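Local coordinates for lipoate-protein ligase, putative (Streptococcus pneumoniae, PDB 1VQZ), which is a putative lipoate-protein ligase, joining a ligase A/B-type catalytic domain to a C-terminal domain of the bacterial ligase family, at residues P51-G56 against A171-V176; R67-V70 against G74-V77; E301-G306 against K319-T324. One frame throughout, in Å; residues are numbered along the deposited sequence.

Overall arrangement
From the N terminus, strand 52-55 is the first element to enter these contacts; helix 67-73 follows and turns into strand 76-79, beside strand 52-55 in a three-stranded sheet. Contact 2 (67-70 with 74-77) closes this tight helix-to-strand turn. Contact 1 (51-56 with 171-176) closes a longer loop that contains contact 2 and brings the end of helix 169-173 back to strand 52-55. The two touch, with centres about 8 Å apart: the backbones of P51 and I53 pair with E76, and N172 packs on Y69. Contact 3 (301-306 with 319-324) follows in series, its centre about 30 Å from that of contact 1, joining helix 298-304 to a loop in the C-terminal family region.

Contact 1: P51-G56 against A171-V176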
loop_
_atom_site.group_PDB
_atom_site.type_symbol
_atom_site.label_atom_id
_atom_site.label_comp_id
_atom_site.label_asym_id
_atom_site.label_seq_id
_atom_site.Cartn_x
_atom_site.Cartn_y
_atom_site.Cartn_z
ATOM N N PRO A 51 -0.958 -6.536 15.699
ATOM C CA PRO A 51 -2.015 -5.507 15.466
ATOM C C PRO A 51 -1.487 -4.103 15.105
ATOM O O PRO A 51 -0.734 -3.433 15.876
ATOM C CB PRO A 51 -2.825 -5.493 16.782
ATOM C CG PRO A 51 -2.695 -6.961 17.269
ATOM C CD PRO A 51 -1.228 -7.344 16.899
ATOM N N SER A 52 -1.917 -3.645 13.948
ATOM C CA SER A 52 -1.345 -2.469 13.310
ATOM C C SER A 52 -2.336 -1.785 12.396
ATOM O O SER A 52 -3.131 -2.450 11.728
ATOM C CB SER A 52 -0.103 -2.862 12.476
ATOM O OG SER A 52 0.926 -3.509 13.254
ATOM N N ILE A 53 -2.308 -0.450 12.385
ATOM C CA ILE A 53 -2.899 0.326 11.305
ATOM C C ILE A 53 -1.792 0.752 10.352
ATOM O O ILE A 53 -0.872 1.483 10.722
ATOM C CB ILE A 53 -3.680 1.582 11.781
ATOM C CG1 ILE A 53 -4.755 1.197 12.818
ATOM C CG2 ILE A 53 -4.284 2.300 10.557
ATOM C CD1 ILE A 53 -5.891 0.337 12.232
ATOM N N ILE A 54 -1.912 0.312 9.117
ATOM C CA ILE A 54 -0.971 0.642 8.088
ATOM C C ILE A 54 -1.602 1.710 7.180
ATOM O O ILE A 54 -2.650 1.483 6.585
ATOM C CB ILE A 54 -0.588 -0.569 7.250
ATOM C CG1 ILE A 54 -0.081 -1.735 8.126
ATOM C CG2 ILE A 54 0.519 -0.194 6.261
ATOM C CD1 ILE A 54 1.096 -1.412 9.025
ATOM N N VAL A 55 -0.941 2.854 7.074
ATOM C CA VAL A 55 -1.444 3.981 6.334
ATOM C C VAL A 55 -0.720 4.099 5.031
ATOM O O VAL A 55 0.443 3.713 4.920
ATOM C CB VAL A 55 -1.472 5.335 7.143
ATOM C CG1 VAL A 55 -2.264 5.146 8.428
ATOM C CG2 VAL A 55 -0.064 5.884 7.449
ATOM N N GLY A 56 -1.448 4.618 4.037
ATOM C CA GLY A 56 -0.914 4.834 2.716
ATOM C C GLY A 56 0.173 5.882 2.720
ATOM O O GLY A 56 0.255 6.759 3.588
ATOM N N ALA A 171 -12.681 0.399 12.032
ATOM C CA ALA A 171 -13.624 1.515 12.134
ATOM C C ALA A 171 -13.449 2.230 13.477
ATOM O O ALA A 171 -13.700 3.428 13.564
ATOM C CB ALA A 171 -15.061 1.040 11.971
ATOM N N ASN A 172 -13.027 1.491 14.513
ATOM C CA ASN A 172 -12.757 2.064 15.835
ATOM C C ASN A 172 -11.398 2.775 15.872
ATOM O O ASN A 172 -11.219 3.696 16.657
ATOM C CB ASN A 172 -12.854 0.995 16.944
ATOM C CG ASN A 172 -14.273 0.431 17.110
ATOM O OD1 ASN A 172 -15.253 1.153 17.007
ATOM N ND2 ASN A 172 -14.372 -0.865 17.368
ATOM N N ALA A 173 -10.455 2.368 15.017
ATOM C CA ALA A 173 -9.077 2.955 15.038
ATOM C C ALA A 173 -8.911 4.220 14.208
ATOM O O ALA A 173 -7.898 4.917 14.331
ATOM C CB ALA A 173 -8.044 1.928 14.631
ATOM N N LEU A 174 -9.891 4.504 13.357
ATOM C CA LEU A 174 -9.846 5.642 12.429
ATOM C C LEU A 174 -10.787 6.715 12.960
ATOM O O LEU A 174 -11.741 6.401 13.618
ATOM C CB LEU A 174 -10.280 5.213 11.023
ATOM C CG LEU A 174 -9.393 4.235 10.203
ATOM C CD1 LEU A 174 -9.896 4.106 8.779
ATOM C CD2 LEU A 174 -7.942 4.637 10.200
ATOM N N LYS A 175 -10.484 7.976 12.685
ATOM C CA LYS A 175 -11.367 9.087 12.984
ATOM C C LYS A 175 -11.742 9.882 11.728
ATOM O O LYS A 175 -11.114 9.768 10.673
ATOM C CB LYS A 175 -10.693 10.045 13.970
ATOM C CG LYS A 175 -9.368 10.649 13.464
ATOM C CD LYS A 175 -9.172 12.035 13.991
ATOM C CE LYS A 175 -7.706 12.418 14.136
ATOM N NZ LYS A 175 -7.560 13.782 14.757
ATOM N N VAL A 176 -12.773 10.697 11.867
ATOM C CA VAL A 176 -13.139 11.698 10.865
ATOM C C VAL A 176 -12.473 13.044 11.213
ATOM O O VAL A 176 -12.763 13.633 12.276
ATOM C CB VAL A 176 -14.689 11.836 10.773
ATOM C CG1 VAL A 176 -15.096 12.897 9.747
ATOM C CG2 VAL A 176 -15.301 10.480 10.409
#
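I53 meets A173 and L174 through the two branches of its side chain, and no hydrogen bond crosses between 51-56 and 171-176. CG1 stands anti to the carbonyl carbon (chi1 -55°), which carries CD1 out toward the helix end. There I53 CD1 lies 3.6 Å from A173 CB, and I53 CG1 follows at 3.8 Å from the same A173 CB, so one methyl of the helix rests against the CG1-CD1 arm of the isoleucine. The other branch, I53 CG2, is anti to the backbone N and faces the residue that leaves the helix: L174 CD2 comes within 4.4 Å of I53 CG2, a looser approach. L174 CD1 is anti to CA (chi2 -172°), which leaves CD2, the bent branch, to turn toward I53. The contact is thus small and wholly apolar, with I53 and A173 both buried. I53 is further enclosed by I65, I75 and Y88, and A173 also touches Y69 and V70 of helix 67-73. Strand 52-55 runs between strands 76-79 and 87-89 in the three-stranded sheet, and the last turn of helix 169-173 packs against it alongside helix 67-73.

Contact 2: R67-V70 against G74-V77; sequences RDYV and GIEV
V70 faces the returning chain with both its carbonyl and its side chain as helix 67-73 gives way to strand 76-79. G74 comes first: it is the first residue to leave helical geometry, with positive phi (72°), and its turn is a Schellman motif that ends the helix. I75 follows and makes most of the contact. Its N-H bonds to the V70 carbonyl (I75 N to V70 O 3.0 Å, N-H...O 160°), approaching in the carbonyl plane. Its side chain points at the helix, bringing I75 CB within 3.9 Å of V70 CB. CG1 is anti to the carbonyl carbon and the chain then extends (chi2 172°), placing I75 CD1 3.7 Å from Y69 CE2. The methyl reaches the ring obliquely, at its CD2-CE2 side. E76 turns its side chain the other way, where its carboxylate forms a salt bridge with K50, while its backbone pairs with P51 and I53. V77 turns back toward the helix, and V77 CG2 meets V70 CG2 at 4.0 Å, the two side chains lying roughly at right angles. The helix, strand 52-55 and strand 76-79 form a beta-alpha-beta unit, and Y69 and V70 also touch A173 of helix 169-173. Chemically, the contact couples one nearly straight backbone bond to a run of apolar packing: the bond takes up a carbonyl at the helix end, while V70, buried, packs on both I75 and V77, joining the helix to the start of the strand through apolar contacts.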
loop_
_atom_site.group_PDB
_atom_site.type_symbol
_atom_site.label_atom_id
_atom_site.label_comp_id
_atom_site.label_asym_id
_atom_site.label_seq_id
_atom_site.Cartn_x
_atom_site.Cartn_y
_atom_site.Cartn_z
ATOM N N ARG A 67 -6.068 8.433 17.841
ATOM C CA ARG A 67 -4.953 8.432 18.793
ATOM C C ARG A 67 -5.195 7.619 20.058
ATOM O O ARG A 67 -4.399 6.770 20.407
ATOM C CB ARG A 67 -4.690 9.884 19.255
ATOM C CG ARG A 67 -3.470 10.061 20.151
ATOM C CD ARG A 67 -3.401 11.484 20.721
ATOM N NE ARG A 67 -4.255 11.599 21.900
ATOM C CZ ARG A 67 -4.752 12.743 22.357
ATOM N NH1 ARG A 67 -4.468 13.889 21.747
ATOM N NH2 ARG A 67 -5.523 12.747 23.446
ATOM N N ASP A 68 -6.284 7.919 20.747
ATOM C CA ASP A 68 -6.544 7.273 22.011
ATOM C C ASP A 68 -6.916 5.819 21.855
ATOM O O ASP A 68 -6.594 5.032 22.698
ATOM C CB ASP A 68 -7.697 7.955 22.723
ATOM C CG ASP A 68 -7.321 9.290 23.272
ATOM O OD1 ASP A 68 -6.116 9.673 23.210
ATOM O OD2 ASP A 68 -8.263 9.924 23.748
ATOM N N TYR A 69 -7.628 5.461 20.799
ATOM C CA TYR A 69 -7.941 4.043 20.592
ATOM C C TYR A 69 -6.690 3.218 20.338
ATOM O O TYR A 69 -6.492 2.127 20.921
ATOM C CB TYR A 69 -8.905 3.873 19.442
ATOM C CG TYR A 69 -9.346 2.451 19.262
ATOM C CD1 TYR A 69 -10.406 1.923 20.029
ATOM C CD2 TYR A 69 -8.717 1.624 18.335
ATOM C CE1 TYR A 69 -10.820 0.612 19.870
ATOM C CE2 TYR A 69 -9.122 0.314 18.164
ATOM C CZ TYR A 69 -10.180 -0.183 18.915
ATOM O OH TYR A 69 -10.556 -1.480 18.742
ATOM N N VAL A 70 -5.836 3.703 19.450
ATOM C CA VAL A 70 -4.673 2.896 19.117
ATOM C C VAL A 70 -3.730 2.840 20.303
ATOM O O VAL A 70 -3.057 1.843 20.488
ATOM C CB VAL A 70 -3.933 3.253 17.778
ATOM C CG1 VAL A 70 -4.905 3.313 16.626
ATOM C CG2 VAL A 70 -3.090 4.525 17.880
ATOM N N GLY A 74 -2.727 -0.627 22.141
ATOM C CA GLY A 74 -1.398 -1.127 21.775
ATOM C C GLY A 74 -1.192 -1.385 20.277
ATOM O O GLY A 74 -0.393 -2.205 19.892
ATOM N N ILE A 75 -1.911 -0.681 19.425
ATOM C CA ILE A 75 -1.883 -0.940 17.977
ATOM C C ILE A 75 -0.743 -0.108 17.382
ATOM O O ILE A 75 -0.680 1.098 17.646
ATOM C CB ILE A 75 -3.264 -0.561 17.387
ATOM C CG1 ILE A 75 -4.360 -1.478 17.994
ATOM C CG2 ILE A 75 -3.313 -0.661 15.836
ATOM C CD1 ILE A 75 -5.771 -1.079 17.640
ATOM N N GLU A 76 0.160 -0.729 16.617
ATOM C CA GLU A 76 1.212 0.025 15.869
ATOM C C GLU A 76 0.569 0.863 14.752
ATOM O O GLU A 76 -0.424 0.449 14.188
ATOM C CB GLU A 76 2.210 -0.931 15.207
ATOM C CG GLU A 76 2.860 -2.023 16.074
ATOM C CD GLU A 76 3.746 -1.479 17.145
ATOM O OE1 GLU A 76 4.129 -0.317 17.057
ATOM O OE2 GLU A 76 4.066 -2.205 18.101
ATOM N N VAL A 77 1.130 2.033 14.452
ATOM C CA VAL A 77 0.782 2.832 13.287
ATOM C C VAL A 77 2.048 3.033 12.438
ATOM O O VAL A 77 2.998 3.733 12.871
ATOM C CB VAL A 77 0.097 4.188 13.678
ATOM C CG1 VAL A 77 -0.177 5.053 12.486
ATOM C CG2 VAL A 77 -1.174 3.940 14.459
#

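Contact 3: E301-G306 against K319-T324; sequences EDVLRG and KTIDIT
V303 is the residue of the helix end that reaches T320 and I321, and the packing across this surface contact is slight. Its chi1 of 72° leaves V303 CG2 anti to the backbone N and 3.7 Å from T320 OG1, the two side chains crossing at a slant. The hydroxyl itself is hydrogen-bonded to A317 O, in the preceding helix, so V303 meets it by packing alone. V303 CG1 is 4.4 Å from I321 CD1, a loose apolar approach. No hydrogen bond crosses the contact; several polar bonds lie within its segments. On the helix side, R305 NH1 forms a salt bridge with D302 OD1 at 2.7 Å, the oxygen lying nearly in the guanidinium plane and met on its anti side; R305 has a second acidic partner, D284, which its NE meets. On the loop side, D322 OD1 receives T324 OG1 at 2.7 Å and T324 N at 3.2 Å, both from one face of the carboxylate. The bond from T324 N to D322 OD1 closes an Asx turn, and the contact joins the C-terminal end of helix 298-304 to the loop between helices 311-318 and 332-339, within the C-terminal lipoate-protein ligase family region.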
loop_
_atom_site.group_PDB
_atom_site.type_symbol
_atom_site.label_atom_id
_atom_site.label_comp_id
_atom_site.label_asym_id
_atom_site.label_seq_id
_atom_site.Cartn_x
_atom_site.Cartn_y
_atom_site.Cartn_z
ATOM N N GLU A 301 3.875 17.201 -7.523
ATOM C CA GLU A 301 4.394 18.360 -6.781
ATOM C C GLU A 301 5.494 19.012 -7.603
ATOM O O GLU A 301 5.500 20.224 -7.751
ATOM C CB GLU A 301 4.940 17.936 -5.412
ATOM C CG GLU A 301 3.846 17.404 -4.472
ATOM C CD GLU A 301 4.377 16.632 -3.258
ATOM O OE1 GLU A 301 5.609 16.438 -3.129
ATOM O OE2 GLU A 301 3.544 16.176 -2.452
ATOM N N ASP A 302 6.405 18.207 -8.176
ATOM C CA ASP A 302 7.576 18.780 -8.853
ATOM C C ASP A 302 7.212 19.581 -10.106
ATOM O O ASP A 302 7.787 20.634 -10.351
ATOM C CB ASP A 302 8.600 17.707 -9.180
ATOM C CG ASP A 302 9.305 17.153 -7.936
ATOM O OD1 ASP A 302 9.169 17.713 -6.814
ATOM O OD2 ASP A 302 9.988 16.131 -8.093
ATOM N N VAL A 303 6.230 19.103 -10.852
ATOM C CA VAL A 303 5.793 19.747 -12.077
ATOM C C VAL A 303 4.964 20.987 -11.781
ATOM O O VAL A 303 4.839 21.842 -12.630
ATOM C CB VAL A 303 5.023 18.761 -13.045
ATOM C CG1 VAL A 303 3.638 18.397 -12.562
ATOM C CG2 VAL A 303 4.886 19.369 -14.445
ATOM N N LEU A 304 4.420 21.109 -10.573
ATOM C CA LEU A 304 3.543 22.242 -10.262
ATOM C C LEU A 304 4.276 23.415 -9.646
ATOM O O LEU A 304 3.806 24.551 -9.687
ATOM C CB LEU A 304 2.387 21.794 -9.364
ATOM C CG LEU A 304 1.293 20.976 -10.079
ATOM C CD1 LEU A 304 0.225 20.583 -9.126
ATOM C CD2 LEU A 304 0.678 21.671 -11.305
ATOM N N ARG A 305 5.422 23.115 -9.057
ATOM C CA ARG A 305 6.291 24.110 -8.466
ATOM C C ARG A 305 6.734 25.143 -9.530
ATOM O O ARG A 305 7.196 24.774 -10.583
ATOM C CB ARG A 305 7.491 23.415 -7.816
ATOM C CG ARG A 305 7.863 23.978 -6.484
ATOM C CD ARG A 305 8.953 23.176 -5.809
ATOM N NE ARG A 305 8.422 22.228 -4.837
ATOM C CZ ARG A 305 8.461 20.903 -4.937
ATOM N NH1 ARG A 305 8.993 20.304 -6.005
ATOM N NH2 ARG A 305 7.938 20.184 -3.959
ATOM N N GLY A 306 6.513 26.427 -9.242
ATOM C CA GLY A 306 6.814 27.535 -10.151
ATOM C C GLY A 306 5.719 27.827 -11.171
ATOM O O GLY A 306 5.824 28.766 -11.967
ATOM N N LYS A 319 -1.244 18.212 -17.900
ATOM C CA LYS A 319 -1.307 17.544 -19.215
ATOM C C LYS A 319 0.084 17.270 -19.813
ATOM O O LYS A 319 0.162 16.761 -20.930
ATOM C CB LYS A 319 -2.154 18.333 -20.227
ATOM C CG LYS A 319 -3.478 18.779 -19.679
ATOM C CD LYS A 319 -4.496 19.230 -20.631
ATOM C CE LYS A 319 -5.484 18.105 -20.957
ATOM N NZ LYS A 319 -5.946 17.334 -19.729
ATOM N N THR A 320 1.161 17.589 -19.093
ATOM C CA THR A 320 2.528 17.233 -19.516
ATOM C C THR A 320 3.030 15.955 -18.819
ATOM O O THR A 320 4.181 15.556 -19.001
ATOM C CB THR A 320 3.558 18.360 -19.281
ATOM O OG1 THR A 320 3.753 18.548 -17.877
ATOM C CG2 THR A 320 3.120 19.645 -19.905
ATOM N N ILE A 321 2.160 15.314 -18.049
ATOM C CA ILE A 321 2.515 14.067 -17.343
ATOM C C ILE A 321 1.397 13.065 -17.424
ATOM O O ILE A 321 0.258 13.438 -17.659
ATOM C CB ILE A 321 2.836 14.338 -15.859
ATOM C CG1 ILE A 321 1.625 14.970 -15.136
ATOM C CG2 ILE A 321 4.075 15.217 -15.778
ATOM C CD1 ILE A 321 1.543 14.689 -13.695
ATOM N N ASP A 322 1.752 11.794 -17.242
ATOM C CA ASP A 322 0.807 10.706 -17.112
ATOM C C ASP A 322 0.151 10.652 -15.726
ATOM O O ASP A 322 0.686 10.078 -14.767
ATOM C CB ASP A 322 1.514 9.397 -17.417
ATOM C CG ASP A 322 0.564 8.232 -17.538
ATOM O OD1 ASP A 322 -0.661 8.406 -17.319
ATOM O OD2 ASP A 322 1.070 7.150 -17.849
ATOM N N ILE A 323 -1.057 11.184 -15.663
ATOM C CA ILE A 323 -1.738 11.396 -14.406
ATOM C C ILE A 323 -2.108 10.057 -13.774
ATOM O O ILE A 323 -2.204 9.947 -12.517
ATOM C CB ILE A 323 -3.017 12.301 -14.568
ATOM C CG1 ILE A 323 -3.473 12.866 -13.221
ATOM C CG2 ILE A 323 -4.159 11.536 -15.238
ATOM C CD1 ILE A 323 -2.560 13.957 -12.642
ATOM N N THR A 324 -2.272 9.046 -14.626
ATOM C CA THR A 324 -2.732 7.734 -14.172
ATOM C C THR A 324 -1.683 7.010 -13.338
ATOM O O THR A 324 -2.028 6.082 -12.571
ATOM C CB THR A 324 -3.192 6.834 -15.344
ATOM O OG1 THR A 324 -2.082 6.448 -16.195
ATOM C CG2 THR A 324 -4.207 7.605 -16.145
#